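Local atomic coordinates of putative nucleoprotein (Infectious salmon anemia virus, PDB entry 4EWC), a protein that encapsidates the negative-strand viral RNA, shielding it from nucleases, to form the ribonucleoprotein that serves as template for transcription and replication. Residues Arg346-Gln352 and Phe379-Arg385; Thr387-Pro392 and Phe412-Gly416; Asn433-Thr437 and Lys475-Thr479. All coordinates share one frame; numbering follows the deposited sequence.

Contact 1: Arg346-Gln352 and Phe379-Arg385; sequences RCRTEEQ and FLIDPPR
The carbonyl oxygen R385 O is gripped by two nitrogens of R346. The guanidinium comes side-on, with R346 NE 3.2 Å and R346 NH2 3.0 Å from R385 O, and the oxygen lies at its edge, in its plane. The bend at chi3 (81°) turns the head of R346 to this oxygen. The backbones close the same end: R385 N donates to R346 O at 2.8 Å. R346 NH1 also has a long, weak ion pair with D317.

The R385 side chain runs back along R346-R348. R348 CG sits over the centre of one face of its guanidinium, and R385 NE bonds to G345 O. R348 in turn bends at chi3 (59°) and reaches P383 O with NH1, at 2.9 Å. This oxygen lies somewhat out of the R348 guanidinium plane.

At the other end Q352 NE2 donates to D382 O at 2.8 Å, nearly straight, with the acceptor close to the amide plane. T349 OG1 donates to Q352 OE1 from above the plane of the amide carbonyl, which probably helps hold the amide. T349 CG2 rests against the carboxylate carbon of D382, whose OD2 makes a salt bridge with R563. C347 SG lies 3.9 Å from F379 CZ, an oblique sulfur-aromatic contact. Water 1 accepts from R348 N and lies beside Q352 OE1 and P383 O. G523 and G524 of the second subunit pack on P383 and R348.

T349 is the N-cap of helix 350-358. The contact thus joins the start of that helix to the proline-rich exit of helix 369-381, within the helical bundle.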
loop_
_atom_site.group_PDB
_atom_site.type_symbol
_atom_site.label_atom_id
_atom_site.label_comp_id
_atom_site.label_asym_id
_atom_site.label_seq_id
_atom_site.Cartn_x
_atom_site.Cartn_y
_atom_site.Cartn_z
ATOM N N ARG A 346 -10.992 22.350 18.823
ATOM C CA ARG A 346 -10.553 21.088 18.251
ATOM C C ARG A 346 -9.534 21.306 17.150
ATOM O O ARG A 346 -8.845 20.372 16.745
ATOM C CB ARG A 346 -11.730 20.224 17.772
ATOM C CG ARG A 346 -12.556 19.640 18.914
ATOM C CD ARG A 346 -13.568 18.641 18.437
ATOM N NE ARG A 346 -12.996 17.317 18.195
ATOM C CZ ARG A 346 -13.714 16.259 17.809
ATOM N NH1 ARG A 346 -15.021 16.388 17.620
ATOM N NH2 ARG A 346 -13.134 15.074 17.604
ATOM N N CYS A 347 -9.424 22.545 16.689
ATOM C CA CYS A 347 -8.441 22.879 15.678
ATOM C C CYS A 347 -7.020 22.815 16.211
ATOM O O CYS A 347 -6.743 23.194 17.350
ATOM C CB CYS A 347 -8.705 24.261 15.090
ATOM S SG CYS A 347 -10.252 24.401 14.270
ATOM N N ARG A 348 -6.124 22.344 15.352
ATOM C CA ARG A 348 -4.736 22.136 15.709
ATOM C C ARG A 348 -3.810 22.942 14.812
ATOM O O ARG A 348 -2.590 22.929 14.999
ATOM C CB ARG A 348 -4.392 20.670 15.641
ATOM C CG ARG A 348 -5.088 19.863 16.722
ATOM C CD ARG A 348 -5.091 18.381 16.396
ATOM N NE ARG A 348 -3.752 17.841 16.230
ATOM C CZ ARG A 348 -3.216 17.517 15.056
ATOM N NH1 ARG A 348 -3.904 17.672 13.923
ATOM N NH2 ARG A 348 -1.980 17.027 15.013
ATOM N N THR A 349 -4.389 23.634 13.839
ATOM C CA THR A 349 -3.650 24.651 13.126
ATOM C C THR A 349 -4.398 25.970 13.217
ATOM O O THR A 349 -5.619 25.990 13.373
ATOM C CB THR A 349 -3.419 24.288 11.644
ATOM O OG1 THR A 349 -4.660 24.354 10.923
ATOM C CG2 THR A 349 -2.795 22.899 11.511
ATOM N N GLU A 350 -3.662 27.074 13.126
ATOM C CA GLU A 350 -4.246 28.407 13.281
ATOM C C GLU A 350 -5.190 28.694 12.139
ATOM O O GLU A 350 -6.227 29.329 12.314
ATOM C CB GLU A 350 -3.152 29.471 13.321
ATOM C CG GLU A 350 -3.693 30.891 13.428
ATOM C CD GLU A 350 -4.320 31.167 14.790
ATOM O OE1 GLU A 350 -4.312 30.256 15.643
ATOM O OE2 GLU A 350 -4.816 32.290 15.003
ATOM N N GLU A 351 -4.795 28.225 10.963
ATOM C CA GLU A 351 -5.595 28.380 9.767
ATOM C C GLU A 351 -7.023 27.887 9.972
ATOM O O GLU A 351 -7.974 28.545 9.586
ATOM C CB GLU A 351 -4.943 27.618 8.621
ATOM C CG GLU A 351 -5.816 27.470 7.384
ATOM C CD GLU A 351 -6.006 28.764 6.640
ATOM O OE1 GLU A 351 -5.012 29.510 6.461
ATOM O OE2 GLU A 351 -7.153 29.040 6.218
ATOM N N GLN A 352 -7.163 26.717 10.585
ATOM C CA GLN A 352 -8.476 26.158 10.864
ATOM C C GLN A 352 -9.227 26.967 11.928
ATOM O O GLN A 352 -10.449 27.094 11.870
ATOM C CB GLN A 352 -8.337 24.708 11.260
ATOM C CG GLN A 352 -7.897 23.852 10.094
ATOM C CD GLN A 352 -7.293 22.505 10.487
ATOM O OE1 GLN A 352 -6.387 22.422 11.315
ATOM N NE2 GLN A 352 -7.788 21.444 9.863
ATOM N N PHE A 379 -9.862 19.922 7.373
ATOM C CA PHE A 379 -9.915 18.866 8.364
ATOM C C PHE A 379 -9.440 17.530 7.798
ATOM O O PHE A 379 -8.948 16.695 8.536
ATOM C CB PHE A 379 -11.317 18.777 8.954
ATOM C CG PHE A 379 -11.505 19.654 10.146
ATOM C CD1 PHE A 379 -10.564 19.637 11.176
ATOM C CD2 PHE A 379 -12.596 20.503 10.253
ATOM C CE1 PHE A 379 -10.718 20.445 12.299
ATOM C CE2 PHE A 379 -12.753 21.324 11.367
ATOM C CZ PHE A 379 -11.805 21.303 12.394
ATOM N N LEU A 380 -9.569 17.351 6.490
ATOM C CA LEU A 380 -8.985 16.199 5.821
ATOM C C LEU A 380 -7.467 16.304 5.744
ATOM O O LEU A 380 -6.773 15.300 5.782
ATOM C CB LEU A 380 -9.520 16.065 4.398
ATOM C CG LEU A 380 -11.016 15.966 4.165
ATOM C CD1 LEU A 380 -11.207 15.685 2.693
ATOM C CD2 LEU A 380 -11.672 14.889 5.034
ATOM N N ILE A 381 -6.965 17.521 5.589
ATOM C CA ILE A 381 -5.532 17.760 5.628
ATOM C C ILE A 381 -4.940 17.689 7.060
ATOM O O ILE A 381 -3.902 17.058 7.288
ATOM C CB ILE A 381 -5.192 19.135 5.019
ATOM C CG1 ILE A 381 -5.620 19.197 3.550
ATOM C CG2 ILE A 381 -3.692 19.450 5.165
ATOM C CD1 ILE A 381 -5.734 20.631 3.023
ATOM N N ASP A 382 -5.594 18.356 8.009
ATOM C CA ASP A 382 -5.138 18.414 9.386
ATOM C C ASP A 382 -6.247 18.024 10.354
ATOM O O ASP A 382 -7.012 18.888 10.775
ATOM C CB ASP A 382 -4.704 19.834 9.731
ATOM C CG ASP A 382 -3.330 20.181 9.196
ATOM O OD1 ASP A 382 -2.349 19.535 9.641
ATOM O OD2 ASP A 382 -3.224 21.117 8.351
ATOM N N PRO A 383 -6.328 16.731 10.721
ATOM C CA PRO A 383 -7.426 16.202 11.553
ATOM C C PRO A 383 -7.697 17.026 12.820
ATOM O O PRO A 383 -6.769 17.607 13.385
ATOM C CB PRO A 383 -6.934 14.796 11.951
ATOM C CG PRO A 383 -5.920 14.436 10.935
ATOM C CD PRO A 383 -5.313 15.709 10.407
ATOM N N PRO A 384 -8.959 17.061 13.272
ATOM C CA PRO A 384 -9.319 17.717 14.541
ATOM C C PRO A 384 -8.745 16.957 15.733
ATOM O O PRO A 384 -8.277 15.827 15.550
ATOM C CB PRO A 384 -10.847 17.614 14.558
ATOM C CG PRO A 384 -11.135 16.364 13.757
ATOM C CD PRO A 384 -10.093 16.332 12.673
ATOM N N ARG A 385 -8.790 17.539 16.929
ATOM C CA ARG A 385 -8.288 16.843 18.119
ATOM C C ARG A 385 -9.099 15.590 18.370
ATOM O O ARG A 385 -10.318 15.644 18.494
ATOM C CB ARG A 385 -8.339 17.739 19.352
ATOM C CG ARG A 385 -7.429 18.930 19.277
ATOM C CD ARG A 385 -7.589 19.834 20.482
ATOM N NE ARG A 385 -6.904 21.095 20.252
ATOM C CZ ARG A 385 -5.599 21.267 20.438
ATOM N NH1 ARG A 385 -4.851 20.250 20.860
ATOM N NH2 ARG A 385 -5.041 22.452 20.204
HETATM O O HOH W 1 -7.111 20.498 13.649
#

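Contact 2: Thr387-Pro392 and Phe412-Gly416; sequences TKCFIP and FMKNG
F390 and F412 meet through one backbone bond between two irregular segments: F390 N donates to F412 O at 2.7 Å, nearly straight (166°) and in the carbonyl plane. Water 2 adds a second link, donating to both F390 O and N415 O.

The side chains pack around this bond. I391 CG2 stands over one face of the F412 ring, offset toward its rim, 4.1 Å from the ring centroid. This is a CH-pi contact. With chi1 at 58°, I391 CG1 lies between the backbone N and the carbonyl carbon, and CG2 is the branch left for the ring. The F390 ring turns one edge to M413 O, with CE2 3.7 Å from that oxygen. Its CB lies 3.8 Å from G416 CA. Selenomethionine M413 starts away from 387-392, but bends at chi2 and chi3 fold it back. Its SE meets C389 CB at 4.1 Å, and CE lies 3.5 Å from K388 O.

K388 NZ bonds to V450 O and to S521 O of the second subunit. C389, F412 and M413 touch helix 142-162, while T387, K388, C389 and M413 lie against helix 253-269. P392 packs on helix 417-425, which follows N-cap residue G416.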
loop_
_atom_site.group_PDB
_atom_site.type_symbol
_atom_site.label_atom_id
_atom_site.label_comp_id
_atom_site.label_asym_id
_atom_site.label_seq_id
_atom_site.Cartn_x
_atom_site.Cartn_y
_atom_site.Cartn_z
ATOM N N THR A 387 -9.540 12.004 20.632
ATOM C CA THR A 387 -9.198 11.181 21.760
ATOM C C THR A 387 -9.722 9.768 21.504
ATOM O O THR A 387 -10.648 9.603 20.728
ATOM C CB THR A 387 -9.723 11.783 23.095
ATOM O OG1 THR A 387 -9.439 10.884 24.165
ATOM C CG2 THR A 387 -11.189 11.976 23.053
ATOM N N LYS A 388 -9.101 8.768 22.137
ATOM C CA LYS A 388 -9.405 7.340 21.941
ATOM C C LYS A 388 -8.454 6.498 22.782
ATOM O O LYS A 388 -7.435 6.992 23.262
ATOM C CB LYS A 388 -9.215 6.923 20.479
ATOM C CG LYS A 388 -7.754 6.944 20.060
ATOM C CD LYS A 388 -7.530 6.330 18.714
ATOM C CE LYS A 388 -8.037 7.210 17.578
ATOM N NZ LYS A 388 -8.017 6.495 16.275
ATOM N N CYS A 389 -8.779 5.217 22.949
ATOM C CA CYS A 389 -7.870 4.251 23.592
ATOM C C CYS A 389 -7.479 3.088 22.685
ATOM O O CYS A 389 -8.146 2.777 21.691
ATOM C CB CYS A 389 -8.454 3.705 24.889
ATOM S SG CYS A 389 -9.774 2.543 24.662
ATOM N N PHE A 390 -6.386 2.441 23.056
ATOM C CA PHE A 390 -5.889 1.288 22.328
ATOM C C PHE A 390 -6.046 0.025 23.182
ATOM O O PHE A 390 -5.213 -0.269 24.054
ATOM C CB PHE A 390 -4.441 1.520 21.904
ATOM C CG PHE A 390 -4.266 2.744 21.060
ATOM C CD1 PHE A 390 -4.794 2.798 19.770
ATOM C CD2 PHE A 390 -3.622 3.872 21.560
ATOM C CE1 PHE A 390 -4.658 3.940 18.991
ATOM C CE2 PHE A 390 -3.485 5.012 20.783
ATOM C CZ PHE A 390 -4.003 5.042 19.502
ATOM N N ILE A 391 -7.134 -0.709 22.968
ATOM C CA ILE A 391 -7.350 -1.914 23.747
ATOM C C ILE A 391 -7.437 -3.122 22.851
ATOM O O ILE A 391 -7.870 -3.015 21.701
ATOM C CB ILE A 391 -8.620 -1.851 24.644
ATOM C CG1 ILE A 391 -9.876 -1.597 23.798
ATOM C CG2 ILE A 391 -8.420 -0.875 25.796
ATOM C CD1 ILE A 391 -11.182 -1.672 24.596
ATOM N N PRO A 392 -7.034 -4.292 23.381
ATOM C CA PRO A 392 -7.182 -5.576 22.671
ATOM C C PRO A 392 -8.654 -5.904 22.507
ATOM O O PRO A 392 -9.490 -5.236 23.118
ATOM C CB PRO A 392 -6.545 -6.572 23.650
ATOM C CG PRO A 392 -6.749 -5.940 25.011
ATOM C CD PRO A 392 -6.530 -4.487 24.761
ATOM N N PHE A 412 -3.322 2.240 28.136
ATOM C CA PHE A 412 -3.957 2.020 26.828
ATOM C C PHE A 412 -4.143 3.320 26.062
ATOM O O PHE A 412 -4.711 3.310 24.979
ATOM C CB PHE A 412 -5.310 1.344 27.000
ATOM C CG PHE A 412 -5.240 -0.004 27.674
ATOM C CD1 PHE A 412 -4.385 -0.997 27.202
ATOM C CD2 PHE A 412 -6.042 -0.284 28.776
ATOM C CE1 PHE A 412 -4.344 -2.244 27.816
ATOM C CE2 PHE A 412 -6.002 -1.512 29.384
ATOM C CZ PHE A 412 -5.157 -2.501 28.906
HETATM N N MSE A 413 -3.684 4.430 26.648
HETATM C CA MSE A 413 -3.802 5.752 26.043
HETATM C C MSE A 413 -2.594 6.126 25.181
HETATM O O MSE A 413 -2.764 6.621 24.072
HETATM C CB MSE A 413 -3.993 6.833 27.112
HETATM C CG MSE A 413 -5.213 6.687 28.013
HETATM SE SE MSE A 413 -6.979 6.726 27.164
HETATM C CE MSE A 413 -6.980 8.526 26.418
ATOM N N LYS A 414 -1.385 5.894 25.696
ATOM C CA LYS A 414 -0.157 6.337 25.019
ATOM C C LYS A 414 0.115 5.637 23.678
ATOM O O LYS A 414 0.606 6.261 22.746
ATOM C CB LYS A 414 1.077 6.202 25.922
ATOM C CG LYS A 414 1.486 4.743 26.224
ATOM C CD LYS A 414 2.850 4.626 26.919
ATOM C CE LYS A 414 2.995 3.297 27.672
ATOM N NZ LYS A 414 3.147 2.081 26.789
ATOM N N ASN A 415 -0.187 4.347 23.602
ATOM C CA ASN A 415 -0.012 3.567 22.387
ATOM C C ASN A 415 -0.643 2.183 22.537
ATOM O O ASN A 415 -1.376 1.934 23.491
ATOM C CB ASN A 415 1.458 3.477 21.970
ATOM C CG ASN A 415 2.356 2.907 23.066
ATOM O OD1 ASN A 415 2.029 1.898 23.705
ATOM N ND2 ASN A 415 3.500 3.547 23.276
ATOM N N GLY A 416 -0.359 1.283 21.602
ATOM C CA GLY A 416 -0.965 -0.036 21.623
ATOM C C GLY A 416 -0.129 -1.167 22.199
ATOM O O GLY A 416 -0.493 -2.329 22.036
HETATM O O HOH W 2 -2.636 -0.387 24.365
#

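Contact 3: Asn433-Thr437 and Lys475-Thr479; sequences NSTFT and KANTT
An Asx turn at N433 shapes the loop that leads from strand 429-432 into helix 438-449, and T435 and F436 of this loop meet K475-T479. N433 OD1 accepts from three donors of its own segment: T435 N at 2.8 Å, F436 N at 2.7 Å and T435 OG1 at 3.0 Å. All three are tilted from the plane of the side-chain carbonyl. The other end of the amide, N433 ND2, bonds to T486 O. The T435 hydroxyl is turned to N433 by a chi1 of 57°, between the backbone N and the carbonyl carbon.

Across the contact, A476 CB points at the loop. It lies 3.7 Å from T435 O and 4.1 Å from F436 CD2. T435 CB rests near the backbone of K475 and A476. F436 extends with CG anti to the backbone N (chi1 -161°). This carries the ring past A476 to the next residues. F436 CD2 comes 3.6 Å from T478 O, and F436 CE2 lies 3.7 Å from T479 CA. All of these approach the ring obliquely. T479 CG2 touches the same ring atom, CE2. Water 3 joins the two backbones, donating to T435 O and accepting from K475 N. Helix 438-449 adds A441 against F436 and C444 against T479. F275 of helix 272-275 packs on A476 and T479.

No direct hydrogen bond crosses between the segments. Their union therefore rests on van der Waals contacts, chiefly of A476 and F436, and on one bridging water, while N433 OD1 is taken up by T435 and F436 of its own loop.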
loop_
_atom_site.group_PDB
_atom_site.type_symbol
_atom_site.label_atom_id
_atom_site.label_comp_id
_atom_site.label_asym_id
_atom_site.label_seq_id
_atom_site.Cartn_x
_atom_site.Cartn_y
_atom_site.Cartn_z
ATOM N N ASN A 433 -17.014 -17.792 8.410
ATOM C CA ASN A 433 -17.796 -18.450 7.384
ATOM C C ASN A 433 -17.439 -17.931 5.982
ATOM O O ASN A 433 -16.429 -17.257 5.817
ATOM C CB ASN A 433 -19.294 -18.349 7.699
ATOM C CG ASN A 433 -19.840 -16.924 7.612
ATOM O OD1 ASN A 433 -19.405 -16.118 6.794
ATOM N ND2 ASN A 433 -20.830 -16.627 8.442
ATOM N N SER A 434 -18.258 -18.246 4.981
ATOM C CA SER A 434 -17.974 -17.839 3.604
ATOM C C SER A 434 -17.898 -16.313 3.420
ATOM O O SER A 434 -17.079 -15.821 2.633
ATOM C CB SER A 434 -19.008 -18.429 2.630
ATOM O OG SER A 434 -20.294 -17.857 2.826
ATOM N N THR A 435 -18.756 -15.581 4.129
ATOM C CA THR A 435 -18.817 -14.136 3.961
ATOM C C THR A 435 -17.984 -13.388 5.013
ATOM O O THR A 435 -17.185 -12.502 4.689
ATOM C CB THR A 435 -20.273 -13.634 3.954
ATOM O OG1 THR A 435 -20.914 -14.032 5.169
ATOM C CG2 THR A 435 -21.024 -14.236 2.771
ATOM N N PHE A 436 -18.179 -13.753 6.273
ATOM C CA PHE A 436 -17.362 -13.243 7.360
ATOM C C PHE A 436 -16.154 -14.162 7.533
ATOM O O PHE A 436 -16.155 -15.029 8.407
ATOM C CB PHE A 436 -18.200 -13.201 8.636
ATOM C CG PHE A 436 -17.636 -12.304 9.706
ATOM C CD1 PHE A 436 -16.695 -12.781 10.627
ATOM C CD2 PHE A 436 -18.049 -10.986 9.806
ATOM C CE1 PHE A 436 -16.173 -11.941 11.618
ATOM C CE2 PHE A 436 -17.520 -10.134 10.801
ATOM C CZ PHE A 436 -16.590 -10.613 11.699
ATOM N N THR A 437 -15.135 -13.974 6.694
ATOM C CA THR A 437 -13.951 -14.845 6.696
ATOM C C THR A 437 -12.941 -14.441 7.758
ATOM O O THR A 437 -13.122 -13.444 8.460
ATOM C CB THR A 437 -13.222 -14.838 5.338
ATOM O OG1 THR A 437 -12.538 -13.593 5.167
ATOM C CG2 THR A 437 -14.204 -15.027 4.195
ATOM N N LYS A 475 -17.180 -9.521 1.730
ATOM C CA LYS A 475 -18.522 -9.930 1.285
ATOM C C LYS A 475 -19.597 -9.802 2.379
ATOM O O LYS A 475 -20.775 -9.681 2.083
ATOM C CB LYS A 475 -18.495 -11.343 0.673
ATOM C CG LYS A 475 -17.441 -11.550 -0.424
ATOM C CD LYS A 475 -17.383 -10.339 -1.363
ATOM C CE LYS A 475 -16.359 -10.515 -2.490
ATOM N NZ LYS A 475 -16.340 -9.308 -3.387
ATOM N N ALA A 476 -19.186 -9.815 3.644
ATOM C CA ALA A 476 -20.139 -9.674 4.743
ATOM C C ALA A 476 -20.749 -8.275 4.765
ATOM O O ALA A 476 -20.178 -7.332 4.224
ATOM C CB ALA A 476 -19.468 -9.980 6.076
ATOM N N ASN A 477 -21.903 -8.132 5.408
ATOM C CA ASN A 477 -22.509 -6.812 5.566
ATOM C C ASN A 477 -22.584 -6.314 7.004
ATOM O O ASN A 477 -23.153 -5.272 7.280
ATOM C CB ASN A 477 -23.895 -6.830 4.955
ATOM C CG ASN A 477 -23.840 -6.969 3.463
ATOM O OD1 ASN A 477 -22.881 -6.500 2.832
ATOM N ND2 ASN A 477 -24.846 -7.626 2.878
ATOM N N THR A 478 -22.018 -7.084 7.924
ATOM C CA THR A 478 -22.136 -6.778 9.338
ATOM C C THR A 478 -21.320 -7.744 10.180
ATOM O O THR A 478 -21.017 -8.868 9.754
ATOM C CB THR A 478 -23.606 -6.825 9.819
ATOM O OG1 THR A 478 -23.673 -6.427 11.194
ATOM C CG2 THR A 478 -24.188 -8.200 9.637
ATOM N N THR A 479 -20.973 -7.279 11.376
ATOM C CA THR A 479 -20.207 -8.053 12.340
ATOM C C THR A 479 -21.136 -8.936 13.170
ATOM O O THR A 479 -20.697 -9.903 13.784
ATOM C CB THR A 479 -19.397 -7.124 13.286
ATOM O OG1 THR A 479 -20.238 -6.056 13.734
ATOM C CG2 THR A 479 -18.237 -6.507 12.553
HETATM O O HOH W 3 -15.736 -11.652 2.350
#

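Overall arrangement
The three contacts follow one another along the chain, each closing before the next opens. Contact 1 belongs to the helical bundle, and contacts 2 and 3 to the C-terminal orthomyxovirus nucleoprotein region. Contacts 1 and 2 adjoin in sequence, since R385 and T387 are separated by T386 alone, yet their centres are about 21 Å apart. Both also touch the second subunit. Contact 3 lies on the opposite side of the chain's centre from contact 1, with centres about 36 Å apart, and no other chain of the assembly touches its segments. The nearest atoms of contacts 2 and 3 are about 14 Å apart. Contact 3 ends just before K480, the start of a probable nuclear localization signal.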